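Local coordinates for protein TRAP dicarboxylate transporter-DctP subunit (Marinobacter aquaeolei, PDB 4PFI) that probably captures an organic acid, such as a dicarboxylate, in the periplasm as the solute-binding subunit of a TRAP transporter, at residues A[114-124]-A[239-247]; A[207-218]-A[227-235]. All blocks are in the same frame, centred on the assembly; numbering follows the deposited sequence.

Overall arrangement
Contact 1 (114-124 with 239-247) is buried, its centre about 10 Å from the centre of the chain, whereas contact 2 (207-218 with 227-235) is partly buried and lies about 20 Å out. The two centres are about 23 Å apart. Both segments of contact 2 fall in the sequence between the two segments of contact 1, and both contacts involve strands of one mixed sheet. Three residues, 236-238, separate the sodium-binding segment 227-235 from segment 239-247, and strand 236-239 spans that gap. The sodium ion at contact 2 is held by Gln-234, Asn-235 and Gly-298. The structure is the ligand-free, open form of the protein, and contact 1 holds a loop against strand 244-252.

Contact 1 (A[114-124]-A[239-247]); sequences FNLHFLLPEEQ and MARASRFIA
Arg-244 reaches across to two consecutive carbonyls of the 114-124 loop, those of Pro-121 and Glu-122. From CB its chain runs fully extended to NE (chi2 -180°, chi3 -178°), and CB, CG, CD and NE meet nothing of the loop within 4.2 Å; contact begins at CZ, 3.7 Å from Glu-122 O. Beyond it the branches divide the work. NH1 gives a nearly straight bond to Pro-121 O (3.0 Å, 167° at the hydrogen), with the acceptor in the guanidinium plane. NH2 reaches Glu-122 O at 2.6 Å, but more bent, and approaches from above that carbonyl's plane. Trp-159 adds a cation-pi contact to the same arginine. Strand 244-252 belongs to the mixed sheet of this family 7 solute-binding protein, pairing antiparallel with strands 96-99 and 149-164, and the two bonds tie the strand to the loop just before helix 124-132, whose N-cap is Glu-123. Upstream, Ala-242 meets the loop through both its O and its CB. The O accepts the N-H of Phe-118 at 2.7 Å, almost straight, while CB lies over one face of the Phe-118 ring and over one face of the His-117 ring, 4.0 Å from the imidazole centroid; His-117 ND1 is bonded to Tyr-194. At the other end Ile-246 crosses Phe-114 at about a right angle. The CG2 branch of Ile-246, trans to N across the CA-CB bond, lies over the centre of the Phe-114 ring, 4.0 Å from the centroid. A water bridges Phe-114 O, to which it donates, and the N-H of Arg-244.

Contact 2 (A[207-218]-A[227-235]); sequences YSDLQLGNIDGQ and EMGFHEVQN. With NA (sodium ion), chain B.
Tyr-207 and Val-233 cross at about a right angle: CG1 of the valine lies over one face of the phenol, 4.0 Å from the ring centroid and offset toward the rim. A trans first torsion (chi1 179°) turns the Tyr-207 ring along the 229-233 turn, where Gly-229 O sits at the ring edge, 3.3 Å from CE2. Its OH donates to Glu-232 OE1 at 2.9 Å, meeting the anti lone pair of that oxygen, the one turned away from OE2, while the ring and carboxylate planes stand 83° apart. The other methyl of Val-233, CG2, packs on Leu-210 CB, and CG1 also touches the extended chain of Gln-211 at CG. Leu-210 in turn crosses both Phe-230 and Gln-234 nearly perpendicularly, its CD1 lying 3.9 Å from CG of the phenylalanine. On the CD2/CE2 side of that ring comes the amide of Gln-218, at 55° to it, with CD 3.6 Å from Phe-230 CD2; this amide is bonded to Asn-220 and Thr-163. The arrangement packs helix 203-212 on the turn that follows helix 222-228; both helices end in a Schellman motif, at Gly-213 and Gly-229. Gln-234 folds back so that NE2 bonds to Val-233 O, and its OE1 is bonded to Thr-163. Its backbone O binds sodium at 2.4 Å, alongside Asn-235 OD1, Gly-298 O and two waters. The protein ligands, two backbone carbonyls and one side-chain amide, include no carboxylate; such hard neutral oxygens suit sodium. Apolar packing and metal site share Gln-234 and probably constrain each other.

Contact 1 (A[114-124]-A[239-247])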
loop_
_atom_site.group_PDB
_atom_site.type_symbol
_atom_site.label_atom_id
_atom_site.label_comp_id
_atom_site.label_asym_id
_atom_site.label_seq_id
_atom_site.Cartn_x
_atom_site.Cartn_y
_atom_site.Cartn_z
ATOM N N PHE A 114 -3.839 -0.303 -7.744
ATOM C CA PHE A 114 -3.918 -0.782 -6.365
ATOM C C PHE A 114 -4.755 0.081 -5.439
ATOM O O PHE A 114 -5.009 -0.314 -4.301
ATOM C CB PHE A 114 -2.505 -0.938 -5.773
ATOM C CG PHE A 114 -1.685 -1.952 -6.480
ATOM C CD1 PHE A 114 -2.101 -3.274 -6.517
ATOM C CD2 PHE A 114 -0.533 -1.580 -7.163
ATOM C CE1 PHE A 114 -1.352 -4.232 -7.208
ATOM C CE2 PHE A 114 0.221 -2.529 -7.846
ATOM C CZ PHE A 114 -0.196 -3.868 -7.869
ATOM N N ASN A 115 -5.171 1.253 -5.905
ATOM C CA ASN A 115 -6.117 2.077 -5.147
ATOM C C ASN A 115 -7.557 1.994 -5.690
ATOM O O ASN A 115 -8.439 2.660 -5.163
ATOM C CB ASN A 115 -5.687 3.546 -5.097
ATOM C CG ASN A 115 -4.260 3.756 -4.590
ATOM O OD1 ASN A 115 -3.550 4.637 -5.088
ATOM N ND2 ASN A 115 -3.837 2.970 -3.607
ATOM N N LEU A 116 -7.799 1.209 -6.741
ATOM C CA LEU A 116 -9.171 1.017 -7.254
ATOM C C LEU A 116 -10.003 0.149 -6.300
ATOM O O LEU A 116 -9.537 -0.884 -5.816
ATOM C CB LEU A 116 -9.155 0.386 -8.654
ATOM C CG LEU A 116 -8.709 1.331 -9.782
ATOM C CD1 LEU A 116 -8.526 0.561 -11.061
ATOM C CD2 LEU A 116 -9.711 2.475 -9.984
ATOM N N HIS A 117 -11.234 0.549 -6.017
ATOM C CA HIS A 117 -12.036 -0.203 -5.050
ATOM C C HIS A 117 -12.655 -1.455 -5.699
ATOM O O HIS A 117 -13.089 -1.390 -6.846
ATOM C CB HIS A 117 -13.128 0.691 -4.451
ATOM C CG HIS A 117 -12.596 1.793 -3.579
ATOM N ND1 HIS A 117 -13.401 2.623 -2.852
ATOM C CD2 HIS A 117 -11.316 2.186 -3.331
ATOM C CE1 HIS A 117 -12.651 3.493 -2.188
ATOM N NE2 HIS A 117 -11.395 3.252 -2.470
ATOM N N PHE A 118 -12.690 -2.569 -4.959
ATOM C CA PHE A 118 -13.402 -3.792 -5.361
ATOM C C PHE A 118 -12.857 -4.422 -6.643
ATOM O O PHE A 118 -13.592 -5.056 -7.374
ATOM C CB PHE A 118 -14.902 -3.509 -5.488
ATOM C CG PHE A 118 -15.491 -2.904 -4.239
ATOM C CD1 PHE A 118 -15.639 -3.669 -3.089
ATOM C CD2 PHE A 118 -15.858 -1.564 -4.196
ATOM C CE1 PHE A 118 -16.136 -3.116 -1.924
ATOM C CE2 PHE A 118 -16.369 -1.011 -3.023
ATOM C CZ PHE A 118 -16.501 -1.795 -1.887
ATOM N N LEU A 119 -11.562 -4.271 -6.898
ATOM C CA LEU A 119 -10.987 -4.737 -8.148
ATOM C C LEU A 119 -10.240 -6.046 -7.934
ATOM O O LEU A 119 -10.630 -7.087 -8.463
ATOM C CB LEU A 119 -10.032 -3.694 -8.726
ATOM C CG LEU A 119 -9.369 -4.112 -10.047
ATOM C CD1 LEU A 119 -10.265 -3.758 -11.220
ATOM C CD2 LEU A 119 -8.010 -3.461 -10.185
ATOM N N LEU A 120 -9.152 -5.984 -7.174
ATOM C CA LEU A 120 -8.409 -7.177 -6.816
ATOM C C LEU A 120 -9.327 -8.127 -6.050
ATOM O O LEU A 120 -10.255 -7.686 -5.384
ATOM C CB LEU A 120 -7.227 -6.809 -5.943
ATOM C CG LEU A 120 -5.967 -6.309 -6.632
ATOM C CD1 LEU A 120 -6.260 -5.274 -7.720
ATOM C CD2 LEU A 120 -5.040 -5.737 -5.558
ATOM N N PRO A 121 -9.078 -9.441 -6.154
ATOM C CA PRO A 121 -9.920 -10.424 -5.459
ATOM C C PRO A 121 -9.905 -10.231 -3.922
ATOM O O PRO A 121 -8.846 -9.969 -3.351
ATOM C CB PRO A 121 -9.298 -11.765 -5.860
ATOM C CG PRO A 121 -7.939 -11.447 -6.358
ATOM C CD PRO A 121 -8.005 -10.079 -6.934
ATOM N N GLU A 122 -11.080 -10.330 -3.296
ATOM C CA GLU A 122 -11.265 -10.208 -1.849
ATOM C C GLU A 122 -10.507 -11.279 -1.100
ATOM O O GLU A 122 -9.782 -10.997 -0.143
ATOM C CB GLU A 122 -12.733 -10.429 -1.479
ATOM C CG GLU A 122 -13.715 -9.548 -2.174
ATOM C CD GLU A 122 -15.143 -9.926 -1.833
ATOM O OE1 GLU A 122 -15.340 -10.917 -1.086
ATOM O OE2 GLU A 122 -16.067 -9.228 -2.309
ATOM N N GLU A 123 -10.736 -12.523 -1.511
ATOM C CA GLU A 123 -10.161 -13.674 -0.834
ATOM C C GLU A 123 -8.654 -13.617 -0.982
ATOM O O GLU A 123 -8.132 -13.228 -2.028
ATOM C CB GLU A 123 -10.704 -15.001 -1.389
ATOM C CG GLU A 123 -12.231 -15.067 -1.550
ATOM C CD GLU A 123 -13.009 -14.944 -0.232
ATOM O OE1 GLU A 123 -12.520 -15.448 0.809
ATOM O OE2 GLU A 123 -14.121 -14.346 -0.230
ATOM N N GLN A 124 -7.972 -14.019 0.082
ATOM C CA GLN A 124 -6.532 -13.855 0.205
ATOM C C GLN A 124 -5.752 -14.717 -0.773
ATOM O O GLN A 124 -4.727 -14.289 -1.291
ATOM C CB GLN A 124 -6.074 -14.186 1.629
ATOM C CG GLN A 124 -4.589 -13.889 1.859
ATOM C CD GLN A 124 -4.010 -14.559 3.106
ATOM O OE1 GLN A 124 -4.330 -14.174 4.232
ATOM N NE2 GLN A 124 -3.146 -15.561 2.903
HETATM N N MSE A 239 -15.102 -0.934 8.030
HETATM C CA MSE A 239 -14.293 -1.863 7.269
HETATM C C MSE A 239 -15.108 -2.290 6.046
HETATM O O MSE A 239 -16.032 -3.100 6.139
HETATM C CB MSE A 239 -13.878 -3.021 8.178
HETATM C CG MSE A 239 -13.444 -2.479 9.616
HETATM SE SE MSE A 239 -12.526 -3.829 10.645
HETATM C CE MSE A 239 -10.712 -3.104 10.633
ATOM N N ALA A 240 -14.804 -1.672 4.913
ATOM C CA ALA A 240 -15.520 -1.964 3.673
ATOM C C ALA A 240 -14.821 -3.027 2.857
ATOM O O ALA A 240 -15.416 -3.548 1.938
ATOM C CB ALA A 240 -15.660 -0.726 2.832
ATOM N N ARG A 241 -13.571 -3.348 3.213
ATOM C CA ARG A 241 -12.719 -4.238 2.420
ATOM C C ARG A 241 -12.848 -3.849 0.918
ATOM O O ARG A 241 -13.311 -4.630 0.093
ATOM C CB ARG A 241 -13.106 -5.691 2.703
ATOM C CG ARG A 241 -12.655 -6.203 4.080
ATOM C CD ARG A 241 -13.028 -7.704 4.302
ATOM N NE ARG A 241 -14.483 -7.890 4.201
ATOM C CZ ARG A 241 -15.110 -8.702 3.350
ATOM N NH1 ARG A 241 -14.445 -9.492 2.495
ATOM N NH2 ARG A 241 -16.433 -8.733 3.367
ATOM N N ALA A 242 -12.487 -2.604 0.598
ATOM C CA ALA A 242 -12.629 -2.086 -0.760
ATOM C C ALA A 242 -11.303 -2.195 -1.490
ATOM O O ALA A 242 -11.263 -2.545 -2.659
ATOM C CB ALA A 242 -13.134 -0.639 -0.742
ATOM N N SER A 243 -10.204 -1.914 -0.794
ATOM C CA SER A 243 -8.871 -2.074 -1.379
ATOM C C SER A 243 -7.851 -2.326 -0.288
ATOM O O SER A 243 -8.068 -2.009 0.889
ATOM C CB SER A 243 -8.465 -0.821 -2.157
ATOM O OG SER A 243 -8.587 0.318 -1.333
ATOM N N ARG A 244 -6.714 -2.864 -0.693
ATOM C CA ARG A 244 -5.602 -3.124 0.188
ATOM C C ARG A 244 -4.464 -2.125 -0.010
ATOM O O ARG A 244 -4.290 -1.561 -1.083
ATOM C CB ARG A 244 -5.067 -4.509 -0.099
ATOM C CG ARG A 244 -5.929 -5.649 0.416
ATOM C CD ARG A 244 -5.253 -6.949 0.056
ATOM N NE ARG A 244 -5.999 -8.135 0.460
ATOM C CZ ARG A 244 -6.885 -8.751 -0.304
ATOM N NH1 ARG A 244 -7.168 -8.290 -1.516
ATOM N NH2 ARG A 244 -7.496 -9.834 0.140
ATOM N N PHE A 245 -3.678 -1.922 1.036
ATOM C CA PHE A 245 -2.409 -1.215 0.908
ATOM C C PHE A 245 -1.416 -2.180 0.304
ATOM O O PHE A 245 -1.091 -3.182 0.921
ATOM C CB PHE A 245 -1.849 -0.883 2.280
ATOM C CG PHE A 245 -1.334 0.507 2.441
ATOM C CD1 PHE A 245 -1.872 1.573 1.722
ATOM C CD2 PHE A 245 -0.375 0.783 3.427
ATOM C CE1 PHE A 245 -1.429 2.895 1.948
ATOM C CE2 PHE A 245 0.073 2.107 3.666
ATOM C CZ PHE A 245 -0.454 3.160 2.925
ATOM N N ILE A 246 -0.909 -1.858 -0.877
ATOM C CA ILE A 246 0.065 -2.694 -1.559
ATOM C C ILE A 246 1.317 -1.872 -1.788
ATOM O O ILE A 246 1.262 -0.865 -2.502
ATOM C CB ILE A 246 -0.461 -3.103 -2.931
ATOM C CG1 ILE A 246 -1.828 -3.791 -2.800
ATOM C CG2 ILE A 246 0.556 -4.009 -3.647
ATOM C CD1 ILE A 246 -1.777 -5.104 -2.033
ATOM N N ALA A 247 2.444 -2.276 -1.205
ATOM C CA ALA A 247 3.705 -1.556 -1.391
ATOM C C ALA A 247 4.606 -2.306 -2.386
ATOM O O ALA A 247 4.576 -3.534 -2.436
ATOM C CB ALA A 247 4.411 -1.404 -0.067
HETATM O O HOH W 1 -5.858 -2.791 -3.518
HETATM O O HOH W 2 -9.256 -3.661 -5.021
#

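Contact 2 (A[207-218]-A[227-235])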
loop_
_atom_site.group_PDB
_atom_site.type_symbol
_atom_site.label_atom_id
_atom_site.label_comp_id
_atom_site.label_asym_id
_atom_site.label_seq_id
_atom_site.Cartn_x
_atom_site.Cartn_y
_atom_site.Cartn_z
ATOM N N TYR A 207 -4.033 14.474 12.311
ATOM C CA TYR A 207 -4.588 14.293 13.647
ATOM C C TYR A 207 -5.362 15.545 14.076
ATOM O O TYR A 207 -6.538 15.473 14.406
ATOM C CB TYR A 207 -3.492 13.936 14.662
ATOM C CG TYR A 207 -3.961 13.756 16.088
ATOM C CD1 TYR A 207 -4.237 14.854 16.910
ATOM C CD2 TYR A 207 -4.116 12.472 16.626
ATOM C CE1 TYR A 207 -4.651 14.659 18.216
ATOM C CE2 TYR A 207 -4.513 12.274 17.931
ATOM C CZ TYR A 207 -4.777 13.364 18.721
ATOM O OH TYR A 207 -5.176 13.154 20.023
ATOM N N SER A 208 -4.688 16.687 14.047
ATOM C CA SER A 208 -5.313 17.932 14.452
ATOM C C SER A 208 -6.443 18.390 13.501
ATOM O O SER A 208 -7.464 18.863 13.987
ATOM C CB SER A 208 -4.262 19.041 14.687
ATOM O OG SER A 208 -3.491 19.282 13.532
ATOM N N ASP A 209 -6.284 18.241 12.176
ATOM C CA ASP A 209 -7.395 18.529 11.253
ATOM C C ASP A 209 -8.618 17.610 11.540
ATOM O O ASP A 209 -9.758 18.072 11.493
ATOM C CB ASP A 209 -6.987 18.414 9.771
ATOM C CG ASP A 209 -6.255 19.667 9.231
ATOM O OD1 ASP A 209 -6.308 20.764 9.852
ATOM O OD2 ASP A 209 -5.611 19.555 8.150
ATOM N N LEU A 210 -8.400 16.333 11.838
ATOM C CA LEU A 210 -9.530 15.466 12.199
ATOM C C LEU A 210 -10.198 16.004 13.472
ATOM O O LEU A 210 -11.429 16.017 13.599
ATOM C CB LEU A 210 -9.118 14.002 12.457
ATOM C CG LEU A 210 -8.777 13.136 11.247
ATOM C CD1 LEU A 210 -8.293 11.753 11.680
ATOM C CD2 LEU A 210 -9.990 13.015 10.280
ATOM N N GLN A 211 -9.366 16.456 14.394
ATOM C CA GLN A 211 -9.834 16.811 15.696
ATOM C C GLN A 211 -10.667 18.069 15.629
ATOM O O GLN A 211 -11.616 18.228 16.380
ATOM C CB GLN A 211 -8.667 16.991 16.654
ATOM C CG GLN A 211 -9.079 17.100 18.082
ATOM C CD GLN A 211 -7.885 17.195 18.978
ATOM O OE1 GLN A 211 -6.941 17.910 18.672
ATOM N NE2 GLN A 211 -7.924 16.477 20.115
ATOM N N LEU A 212 -10.350 18.926 14.670
ATOM C CA LEU A 212 -10.962 20.223 14.538
ATOM C C LEU A 212 -12.163 20.121 13.613
ATOM O O LEU A 212 -12.942 21.059 13.484
ATOM C CB LEU A 212 -9.938 21.228 13.981
ATOM C CG LEU A 212 -8.866 21.645 14.993
ATOM C CD1 LEU A 212 -7.721 22.334 14.275
ATOM C CD2 LEU A 212 -9.429 22.585 16.076
ATOM N N GLY A 213 -12.322 18.978 12.961
ATOM C CA GLY A 213 -13.381 18.839 11.971
ATOM C C GLY A 213 -13.048 19.480 10.632
ATOM O O GLY A 213 -13.915 19.610 9.805
ATOM N N ASN A 214 -11.799 19.892 10.406
ATOM C CA ASN A 214 -11.413 20.347 9.057
ATOM C C ASN A 214 -11.447 19.208 8.030
ATOM O O ASN A 214 -11.608 19.424 6.831
ATOM C CB ASN A 214 -10.016 20.983 9.065
ATOM C CG ASN A 214 -9.943 22.196 9.961
ATOM O OD1 ASN A 214 -10.883 22.991 10.045
ATOM N ND2 ASN A 214 -8.824 22.345 10.640
ATOM N N ILE A 215 -11.234 18.001 8.520
ATOM C CA ILE A 215 -11.326 16.795 7.719
ATOM C C ILE A 215 -12.305 15.870 8.432
ATOM O O ILE A 215 -12.256 15.765 9.660
ATOM C CB ILE A 215 -9.941 16.119 7.644
ATOM C CG1 ILE A 215 -9.014 16.939 6.775
ATOM C CG2 ILE A 215 -10.023 14.759 7.026
ATOM C CD1 ILE A 215 -7.629 16.318 6.665
ATOM N N ASP A 216 -13.189 15.214 7.692
ATOM C CA ASP A 216 -14.230 14.371 8.303
ATOM C C ASP A 216 -13.843 12.914 8.502
ATOM O O ASP A 216 -14.334 12.252 9.412
ATOM C CB ASP A 216 -15.514 14.496 7.501
ATOM C CG ASP A 216 -16.010 15.935 7.483
ATOM O OD1 ASP A 216 -16.315 16.464 8.593
ATOM O OD2 ASP A 216 -16.013 16.567 6.403
ATOM N N GLY A 217 -12.924 12.420 7.694
ATOM C CA GLY A 217 -12.442 11.069 7.891
ATOM C C GLY A 217 -11.238 10.805 7.036
ATOM O O GLY A 217 -10.772 11.680 6.306
ATOM N N GLN A 218 -10.716 9.608 7.139
ATOM C CA GLN A 218 -9.581 9.193 6.328
ATOM C C GLN A 218 -9.571 7.695 6.201
ATOM O O GLN A 218 -10.381 6.996 6.806
ATOM C CB GLN A 218 -8.244 9.679 6.909
ATOM C CG GLN A 218 -7.919 9.198 8.348
ATOM C CD GLN A 218 -7.406 7.774 8.408
ATOM O OE1 GLN A 218 -6.340 7.446 7.877
ATOM N NE2 GLN A 218 -8.191 6.909 9.004
ATOM N N GLU A 227 -0.913 3.891 15.032
ATOM C CA GLU A 227 0.374 4.573 15.171
ATOM C C GLU A 227 0.234 6.118 15.201
ATOM O O GLU A 227 0.913 6.787 15.989
ATOM C CB GLU A 227 1.304 4.186 14.025
ATOM C CG GLU A 227 2.718 4.674 14.213
ATOM C CD GLU A 227 3.348 4.136 15.506
ATOM O OE1 GLU A 227 3.184 2.924 15.818
ATOM O OE2 GLU A 227 3.991 4.938 16.225
HETATM N N MSE A 228 -0.633 6.679 14.347
HETATM C CA MSE A 228 -0.833 8.124 14.259
HETATM C C MSE A 228 -1.847 8.600 15.270
HETATM O O MSE A 228 -2.078 9.788 15.399
HETATM C CB MSE A 228 -1.396 8.505 12.878
HETATM C CG MSE A 228 -0.816 7.748 11.706
HETATM SE SE MSE A 228 0.220 8.874 10.598
HETATM C CE MSE A 228 1.549 9.135 12.025
ATOM N N GLY A 229 -2.533 7.671 15.909
ATOM C CA GLY A 229 -3.485 8.035 16.929
ATOM C C GLY A 229 -4.825 8.574 16.422
ATOM O O GLY A 229 -5.541 9.200 17.180
ATOM N N PHE A 230 -5.188 8.312 15.179
ATOM C CA PHE A 230 -6.458 8.845 14.635
ATOM C C PHE A 230 -7.689 8.282 15.345
ATOM O O PHE A 230 -8.781 8.849 15.282
ATOM C CB PHE A 230 -6.579 8.558 13.133
ATOM C CG PHE A 230 -5.476 9.148 12.304
ATOM C CD1 PHE A 230 -4.765 10.242 12.743
ATOM C CD2 PHE A 230 -5.174 8.611 11.070
ATOM C CE1 PHE A 230 -3.769 10.778 11.977
ATOM C CE2 PHE A 230 -4.176 9.130 10.297
ATOM C CZ PHE A 230 -3.468 10.222 10.738
ATOM N N HIS A 231 -7.514 7.152 16.014
ATOM C CA HIS A 231 -8.644 6.550 16.682
ATOM C C HIS A 231 -9.058 7.396 17.895
ATOM O O HIS A 231 -10.171 7.245 18.380
ATOM C CB HIS A 231 -8.352 5.104 17.090
ATOM C CG HIS A 231 -7.202 4.964 18.040
ATOM N ND1 HIS A 231 -5.905 5.208 17.678
ATOM C CD2 HIS A 231 -7.181 4.585 19.341
ATOM C CE1 HIS A 231 -5.111 5.004 18.727
ATOM N NE2 HIS A 231 -5.862 4.626 19.740
ATOM N N GLU A 232 -8.179 8.272 18.376
ATOM C CA GLU A 232 -8.494 9.172 19.507
ATOM C C GLU A 232 -9.429 10.324 19.101
ATOM O O GLU A 232 -10.055 10.922 19.941
ATOM C CB GLU A 232 -7.208 9.788 20.102
ATOM C CG GLU A 232 -6.231 8.770 20.653
ATOM C CD GLU A 232 -4.904 9.347 21.192
ATOM O OE1 GLU A 232 -4.642 10.584 21.138
ATOM O OE2 GLU A 232 -4.088 8.529 21.657
ATOM N N VAL A 233 -9.508 10.610 17.804
ATOM C CA VAL A 233 -10.202 11.774 17.309
ATOM C C VAL A 233 -11.225 11.337 16.249
ATOM O O VAL A 233 -11.682 12.133 15.421
ATOM C CB VAL A 233 -9.181 12.862 16.794
ATOM C CG1 VAL A 233 -8.386 13.445 17.968
ATOM C CG2 VAL A 233 -8.235 12.289 15.726
ATOM N N GLN A 234 -11.592 10.059 16.302
ATOM C CA GLN A 234 -12.616 9.505 15.437
ATOM C C GLN A 234 -13.564 8.627 16.292
ATOM O O GLN A 234 -13.230 8.242 17.414
ATOM C CB GLN A 234 -11.998 8.708 14.270
ATOM C CG GLN A 234 -11.055 9.464 13.313
ATOM C CD GLN A 234 -11.805 10.262 12.246
ATOM O OE1 GLN A 234 -11.802 9.912 11.047
ATOM N NE2 GLN A 234 -12.433 11.357 12.664
ATOM N N ASN A 235 -14.746 8.341 15.780
ATOM C CA ASN A 235 -15.766 7.573 16.510
ATOM C C ASN A 235 -16.127 6.260 15.824
ATOM O O ASN A 235 -16.593 5.320 16.474
ATOM C CB ASN A 235 -17.037 8.418 16.689
ATOM C CG ASN A 235 -16.908 9.467 17.822
ATOM O OD1 ASN A 235 -16.082 9.351 18.730
ATOM N ND2 ASN A 235 -17.761 10.465 17.771
HETATM NA NA NA B . -14.147 8.449 19.662
HETATM O O HOH W 3 -13.329 14.421 11.866
HETATM O O HOH W 4 -11.977 7.451 20.397
HETATM O O HOH W 5 -13.353 10.895 19.697
#